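Local coordinates for putative lipoprotein (Parabacteroides distasonis, PDB 4FVS), which is of unknown function but, as a putative exported lipoprotein with a relationship to the LolA and LolB lipoprotein carriers, may bind lipids, at residues K80-Y85 and I103-P108; Y184-P189 and L193-Q198. All blocks are in the same frame, centred on the assembly; numbering follows the deposited sequence.

Contact 1 (K80-Y85 and I103-P108); sequences KETLSY and INYPNP
The phenol ring of Tyr105 meets Thr82 at its hydroxyl edge, where Thr82 OG1 lies close to the ring plane and 3.0 Å from Tyr105 OH. Elsewhere on the ring, Arg144 makes a cation-pi contact and Tyr187 packs edge-to-face. A second flat group, the ring of Tyr85, has the backbone oxygen of Thr82 in its plane at the edge, so Thr82 offers its side chain to one tyrosine and its carbonyl to another.

The contact illustrates how a small buried interface can rest on a single polar atom. Only 83 Å² is buried in all, and Thr82 OG1 serves both partners. Besides the phenol oxygen it touches Ile103 CD1 at 3.8 Å, with the two side chains crossing at about a right angle. Thr82 OG1 stands beside the backbone N and anti to the carbonyl carbon (chi1 -71°), which turns the hydroxyl to Tyr105. In Ile103, CG1 sits between the backbone N and the carbonyl carbon (chi1 55°), and from there CD1 reaches the threonine. Each hydroxyl has a weak hydrogen bond to the carboxylate of Glu185, which gives these buried groups a polar partner.

The turn that presents Thr82 is tied internally. Leu83 N bonds Lys80 O at 3.0 Å, and Ser84 OG gives a hydrogen bond to Glu81 O at 2.8 Å, coming in tilted 35° from the carbonyl plane.

Within the antiparallel beta structure of this DUF3108-like protein, probably a LolA/LolB relative, residues 80-82 belong to a 3-10 segment after strand 74-78, and Tyr85 is the N-cap of helix 86-89. Strand 102-104 runs antiparallel beside strand 74-78, with backbone hydrogen bonds between Ile103 and Leu77 and between Tyr105 and Phe75, while Thr82 also packs on Ile141 of strand 132-154.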
loop_
_atom_site.group_PDB
_atom_site.type_symbol
_atom_site.label_atom_id
_atom_site.label_comp_id
_atom_site.label_asym_id
_atom_site.label_seq_id
_atom_site.Cartn_x
_atom_site.Cartn_y
_atom_site.Cartn_z
ATOM N N LYS A 80 -1.360 5.865 -1.542
ATOM C CA LYS A 80 -2.488 5.551 -0.646
ATOM C C LYS A 80 -2.523 4.042 -0.325
ATOM O O LYS A 80 -3.071 3.646 0.718
ATOM C CB LYS A 80 -3.862 6.037 -1.206
ATOM C CG LYS A 80 -4.344 5.422 -2.512
ATOM C CD LYS A 80 -5.731 5.887 -2.813
ATOM C CE LYS A 80 -6.126 5.696 -4.234
ATOM N NZ LYS A 80 -7.402 6.414 -4.521
ATOM N N GLU A 81 -1.905 3.217 -1.199
ATOM C CA GLU A 81 -1.778 1.762 -1.018
ATOM C C GLU A 81 -0.933 1.439 0.256
ATOM O O GLU A 81 -1.143 0.402 0.892
ATOM C CB GLU A 81 -1.149 1.144 -2.271
ATOM C CG GLU A 81 -1.151 -0.372 -2.342
ATOM C CD GLU A 81 -2.445 -1.139 -2.548
ATOM O OE1 GLU A 81 -3.530 -0.616 -2.191
ATOM O OE2 GLU A 81 -2.356 -2.303 -3.010
ATOM N N THR A 82 -0.016 2.356 0.631
ATOM C CA THR A 82 0.848 2.264 1.815
ATOM C C THR A 82 -0.040 2.383 3.101
ATOM O O THR A 82 0.339 1.815 4.141
ATOM C CB THR A 82 2.000 3.343 1.725
ATOM O OG1 THR A 82 2.915 2.959 0.699
ATOM C CG2 THR A 82 2.798 3.487 3.001
ATOM N N LEU A 83 -1.216 3.078 3.005
ATOM C CA LEU A 83 -2.132 3.339 4.122
ATOM C C LEU A 83 -3.318 2.364 4.153
ATOM O O LEU A 83 -4.293 2.613 4.863
ATOM C CB LEU A 83 -2.642 4.783 4.096
ATOM C CG LEU A 83 -1.582 5.909 3.977
ATOM C CD1 LEU A 83 -2.241 7.214 3.826
ATOM C CD2 LEU A 83 -0.666 5.952 5.177
ATOM N N SER A 84 -3.208 1.232 3.421
ATOM C CA SER A 84 -4.158 0.106 3.381
ATOM C C SER A 84 -4.080 -0.712 4.671
ATOM O O SER A 84 -3.721 -1.905 4.623
ATOM C CB SER A 84 -3.846 -0.818 2.200
ATOM O OG SER A 84 -3.839 -0.164 0.947
ATOM N N TYR A 85 -4.308 -0.070 5.837
ATOM C CA TYR A 85 -4.173 -0.820 7.081
ATOM C C TYR A 85 -5.161 -0.311 8.093
ATOM O O TYR A 85 -5.550 0.854 7.998
ATOM C CB TYR A 85 -2.735 -0.794 7.630
ATOM C CG TYR A 85 -2.146 0.576 7.900
ATOM C CD1 TYR A 85 -2.358 1.219 9.122
ATOM C CD2 TYR A 85 -1.259 1.163 7.001
ATOM C CE1 TYR A 85 -1.772 2.444 9.406
ATOM C CE2 TYR A 85 -0.636 2.378 7.291
ATOM C CZ TYR A 85 -0.894 3.012 8.498
ATOM O OH TYR A 85 -0.287 4.197 8.818
ATOM N N ILE A 103 4.567 6.915 -5.854
ATOM C CA ILE A 103 5.906 6.601 -5.356
ATOM C C ILE A 103 6.444 5.332 -6.028
ATOM O O ILE A 103 5.673 4.426 -6.351
ATOM C CB ILE A 103 5.926 6.473 -3.820
ATOM C CG1 ILE A 103 4.887 5.421 -3.319
ATOM C CG2 ILE A 103 5.724 7.861 -3.181
ATOM C CD1 ILE A 103 4.995 4.971 -1.820
ATOM N N ASN A 104 7.764 5.273 -6.237
ATOM C CA ASN A 104 8.408 4.116 -6.855
ATOM C C ASN A 104 8.535 2.958 -5.877
ATOM O O ASN A 104 8.579 3.166 -4.652
ATOM C CB ASN A 104 9.792 4.463 -7.390
ATOM C CG ASN A 104 10.852 4.696 -6.335
ATOM O OD1 ASN A 104 10.614 5.283 -5.291
ATOM N ND2 ASN A 104 12.060 4.256 -6.590
ATOM N N TYR A 105 8.623 1.735 -6.445
ATOM C CA TYR A 105 8.869 0.498 -5.748
ATOM C C TYR A 105 10.053 -0.149 -6.446
ATOM O O TYR A 105 9.929 -0.637 -7.571
ATOM C CB TYR A 105 7.611 -0.397 -5.679
ATOM C CG TYR A 105 6.633 0.060 -4.618
ATOM C CD1 TYR A 105 5.751 1.114 -4.858
ATOM C CD2 TYR A 105 6.612 -0.532 -3.362
ATOM C CE1 TYR A 105 4.874 1.568 -3.874
ATOM C CE2 TYR A 105 5.741 -0.083 -2.364
ATOM C CZ TYR A 105 4.874 0.969 -2.626
ATOM O OH TYR A 105 3.991 1.399 -1.665
ATOM N N PRO A 106 11.249 -0.064 -5.840
ATOM C CA PRO A 106 12.440 -0.644 -6.477
ATOM C C PRO A 106 12.341 -2.167 -6.630
ATOM O O PRO A 106 11.659 -2.826 -5.860
ATOM C CB PRO A 106 13.577 -0.257 -5.518
ATOM C CG PRO A 106 13.046 0.887 -4.720
ATOM C CD PRO A 106 11.590 0.550 -4.543
ATOM N N ASN A 107 12.975 -2.705 -7.674
ATOM C CA ASN A 107 13.039 -4.118 -8.023
ATOM C C ASN A 107 14.386 -4.686 -7.568
ATOM O O ASN A 107 15.417 -4.415 -8.194
ATOM C CB ASN A 107 12.839 -4.298 -9.536
ATOM C CG ASN A 107 12.998 -5.705 -10.072
ATOM O OD1 ASN A 107 12.912 -6.711 -9.345
ATOM N ND2 ASN A 107 13.179 -5.795 -11.385
ATOM N N PRO A 108 14.399 -5.501 -6.501
ATOM C CA PRO A 108 15.679 -6.029 -5.999
ATOM C C PRO A 108 16.207 -7.219 -6.790
ATOM O O PRO A 108 17.343 -7.668 -6.546
ATOM C CB PRO A 108 15.339 -6.448 -4.586
ATOM C CG PRO A 108 13.904 -6.830 -4.675
ATOM C CD PRO A 108 13.267 -5.918 -5.653
#

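Contact 2 (Y184-P189 and L193-Q198); sequences YEWYSP and LVRTEQ
Trp186 faces two residues at once, Val194 and Arg195, in a classic beta bulge that shifts the register of this antiparallel hairpin by one. Trp186 O accepts Val194 N at 2.8 Å in a nearly straight bond, and Arg195 N more weakly at 3.5 Å; Trp186 N returns a bond to Arg195 O. Beyond the bulge the pairing is regular: Tyr184 and Glu197 form a hydrogen-bonded pair, Glu185 and Thr196 a non-hydrogen-bonded one. At 174° the strands are almost exactly antiparallel.

The bulge illustrates how an irregular backbone can still carry a well-packed face. Arg195, extended and with CG anti to its own N (chi1 -175°), runs alongside the indole and lays CD over the six-membered ring, a CH-pi contact 4.1 Å from the centroid. Glu197 approaches the ring edge, its CD 3.6 Å from Trp186 CH2, while the indole NE1 turns to Glu150. On the other face, Leu193 CD2 packs against the carboxylate carbon of Glu185 at 3.8 Å.

Replacing Glu197 with an alanine would probably leave the guanidinium of Arg195 without its salt-bridge mate and Tyr199 OH without its partner at OE1. Two of the three guanidinium nitrogens of Arg195 grip one oxygen side-on: NE at 2.9 Å and NH2 at 3.0 Å from Glu197 OE2, on its anti side.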
loop_
_atom_site.group_PDB
_atom_site.type_symbol
_atom_site.label_atom_id
_atom_site.label_comp_id
_atom_site.label_asym_id
_atom_site.label_seq_id
_atom_site.Cartn_x
_atom_site.Cartn_y
_atom_site.Cartn_z
ATOM N N TYR A 184 6.505 -1.936 7.710
ATOM C CA TYR A 184 7.141 -2.777 6.706
ATOM C C TYR A 184 6.137 -3.169 5.649
ATOM O O TYR A 184 4.917 -3.210 5.901
ATOM C CB TYR A 184 7.764 -4.040 7.317
ATOM C CG TYR A 184 8.797 -3.793 8.387
ATOM C CD1 TYR A 184 10.064 -3.323 8.068
ATOM C CD2 TYR A 184 8.545 -4.121 9.711
ATOM C CE1 TYR A 184 11.039 -3.127 9.052
ATOM C CE2 TYR A 184 9.519 -3.942 10.704
ATOM C CZ TYR A 184 10.764 -3.442 10.370
ATOM O OH TYR A 184 11.729 -3.278 11.343
ATOM N N GLU A 185 6.653 -3.457 4.459
ATOM C CA GLU A 185 5.851 -3.943 3.355
ATOM C C GLU A 185 6.591 -5.058 2.654
ATOM O O GLU A 185 7.801 -4.981 2.489
ATOM C CB GLU A 185 5.513 -2.805 2.368
ATOM C CG GLU A 185 4.489 -1.805 2.883
ATOM C CD GLU A 185 4.038 -0.711 1.935
ATOM O OE1 GLU A 185 4.832 -0.328 1.047
ATOM O OE2 GLU A 185 2.924 -0.176 2.141
ATOM N N TRP A 186 5.873 -6.102 2.272
ATOM C CA TRP A 186 6.369 -7.211 1.462
ATOM C C TRP A 186 5.617 -7.173 0.172
ATOM O O TRP A 186 4.392 -7.329 0.169
ATOM C CB TRP A 186 6.206 -8.569 2.145
ATOM C CG TRP A 186 7.128 -8.843 3.282
ATOM C CD1 TRP A 186 8.261 -9.598 3.256
ATOM C CD2 TRP A 186 6.932 -8.458 4.645
ATOM N NE1 TRP A 186 8.783 -9.714 4.524
ATOM C CE2 TRP A 186 7.995 -9.010 5.394
ATOM C CE3 TRP A 186 5.973 -7.672 5.307
ATOM C CZ2 TRP A 186 8.119 -8.810 6.766
ATOM C CZ3 TRP A 186 6.103 -7.462 6.665
ATOM C CH2 TRP A 186 7.167 -8.019 7.379
ATOM N N TYR A 187 6.309 -6.922 -0.920
ATOM C CA TYR A 187 5.636 -6.850 -2.204
ATOM C C TYR A 187 6.296 -7.799 -3.197
ATOM O O TYR A 187 7.517 -7.950 -3.219
ATOM C CB TYR A 187 5.596 -5.418 -2.721
ATOM C CG TYR A 187 6.934 -4.745 -2.927
ATOM C CD1 TYR A 187 7.551 -4.755 -4.168
ATOM C CD2 TYR A 187 7.499 -3.959 -1.930
ATOM C CE1 TYR A 187 8.755 -4.085 -4.389
ATOM C CE2 TYR A 187 8.680 -3.238 -2.156
ATOM C CZ TYR A 187 9.321 -3.335 -3.379
ATOM O OH TYR A 187 10.489 -2.663 -3.627
ATOM N N SER A 188 5.472 -8.467 -3.993
ATOM C CA SER A 188 5.932 -9.468 -4.945
ATOM C C SER A 188 5.552 -9.093 -6.389
ATOM O O SER A 188 4.512 -8.446 -6.599
ATOM C CB SER A 188 5.318 -10.811 -4.579
ATOM O OG SER A 188 5.956 -11.896 -5.237
ATOM N N PRO A 189 6.331 -9.539 -7.405
ATOM C CA PRO A 189 5.962 -9.235 -8.794
ATOM C C PRO A 189 4.595 -9.785 -9.193
ATOM O O PRO A 189 4.237 -10.902 -8.802
ATOM C CB PRO A 189 7.053 -9.934 -9.597
ATOM C CG PRO A 189 8.199 -10.035 -8.676
ATOM C CD PRO A 189 7.589 -10.315 -7.359
ATOM N N LEU A 193 1.382 -5.880 -2.846
ATOM C CA LEU A 193 1.466 -6.151 -1.408
ATOM C C LEU A 193 0.970 -7.559 -1.063
ATOM O O LEU A 193 -0.166 -7.893 -1.392
ATOM C CB LEU A 193 0.674 -5.107 -0.576
ATOM C CG LEU A 193 1.166 -3.687 -0.618
ATOM C CD1 LEU A 193 0.242 -2.766 0.112
ATOM C CD2 LEU A 193 2.580 -3.564 -0.059
ATOM N N VAL A 194 1.820 -8.340 -0.361
ATOM C CA VAL A 194 1.589 -9.704 0.134
ATOM C C VAL A 194 1.343 -9.639 1.666
ATOM O O VAL A 194 0.391 -10.257 2.188
ATOM C CB VAL A 194 2.776 -10.643 -0.233
ATOM C CG1 VAL A 194 2.634 -12.019 0.400
ATOM C CG2 VAL A 194 2.921 -10.763 -1.746
ATOM N N ARG A 195 2.207 -8.882 2.366
ATOM C CA ARG A 195 2.122 -8.661 3.801
ATOM C C ARG A 195 2.575 -7.253 4.160
ATOM O O ARG A 195 3.483 -6.714 3.524
ATOM C CB ARG A 195 2.978 -9.689 4.544
ATOM C CG ARG A 195 2.850 -9.587 6.054
ATOM C CD ARG A 195 3.742 -10.549 6.804
ATOM N NE ARG A 195 3.615 -10.325 8.247
ATOM C CZ ARG A 195 2.700 -10.901 9.020
ATOM N NH1 ARG A 195 1.854 -11.792 8.512
ATOM N NH2 ARG A 195 2.644 -10.615 10.310
ATOM N N THR A 196 1.931 -6.646 5.157
ATOM C CA THR A 196 2.327 -5.337 5.689
ATOM C C THR A 196 2.266 -5.414 7.232
ATOM O O THR A 196 1.466 -6.178 7.777
ATOM C CB THR A 196 1.510 -4.160 5.126
ATOM O OG1 THR A 196 0.190 -4.124 5.655
ATOM C CG2 THR A 196 1.472 -4.111 3.621
ATOM N N GLU A 197 3.150 -4.673 7.919
ATOM C CA GLU A 197 3.175 -4.559 9.379
ATOM C C GLU A 197 3.300 -3.110 9.775
ATOM O O GLU A 197 4.009 -2.355 9.101
ATOM C CB GLU A 197 4.310 -5.356 9.974
ATOM C CG GLU A 197 4.092 -6.848 9.895
ATOM C CD GLU A 197 5.242 -7.683 10.409
ATOM O OE1 GLU A 197 6.224 -7.101 10.928
ATOM O OE2 GLU A 197 5.176 -8.923 10.249
ATOM N N GLN A 198 2.591 -2.691 10.833
ATOM C CA GLN A 198 2.625 -1.296 11.296
ATOM C C GLN A 198 2.967 -1.250 12.788
ATOM O O GLN A 198 2.327 -1.931 13.585
ATOM C CB GLN A 198 1.302 -0.561 11.014
ATOM C CG GLN A 198 0.881 -0.500 9.538
ATOM C CD GLN A 198 0.245 -1.774 9.059
ATOM O OE1 GLN A 198 -0.611 -2.350 9.724
ATOM N NE2 GLN A 198 0.638 -2.245 7.890
#

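In the fold
The two contacts come in series along the chain, contact 1 closing before contact 2 opens, yet their centres lie only 8 Å apart, close to the centre of the molecule. Strand 179-188 supplies most of the direct links. The carboxylate of Glu185 reaches both hydroxyls of contact 1, making weak hydrogen bonds through OE1 to Tyr105 and through OE2 to Thr82, and Tyr187 OH probably bonds to Pro106 O. On strand 192-200, Gln198 packs on Tyr85. In this chain, polar and packing contacts thus set the 80-85 turn and the 103-108 segment against the hairpin of strands 179-188 and 192-200 within the antiparallel beta structure, consistent with the LolA/LolB-like fold.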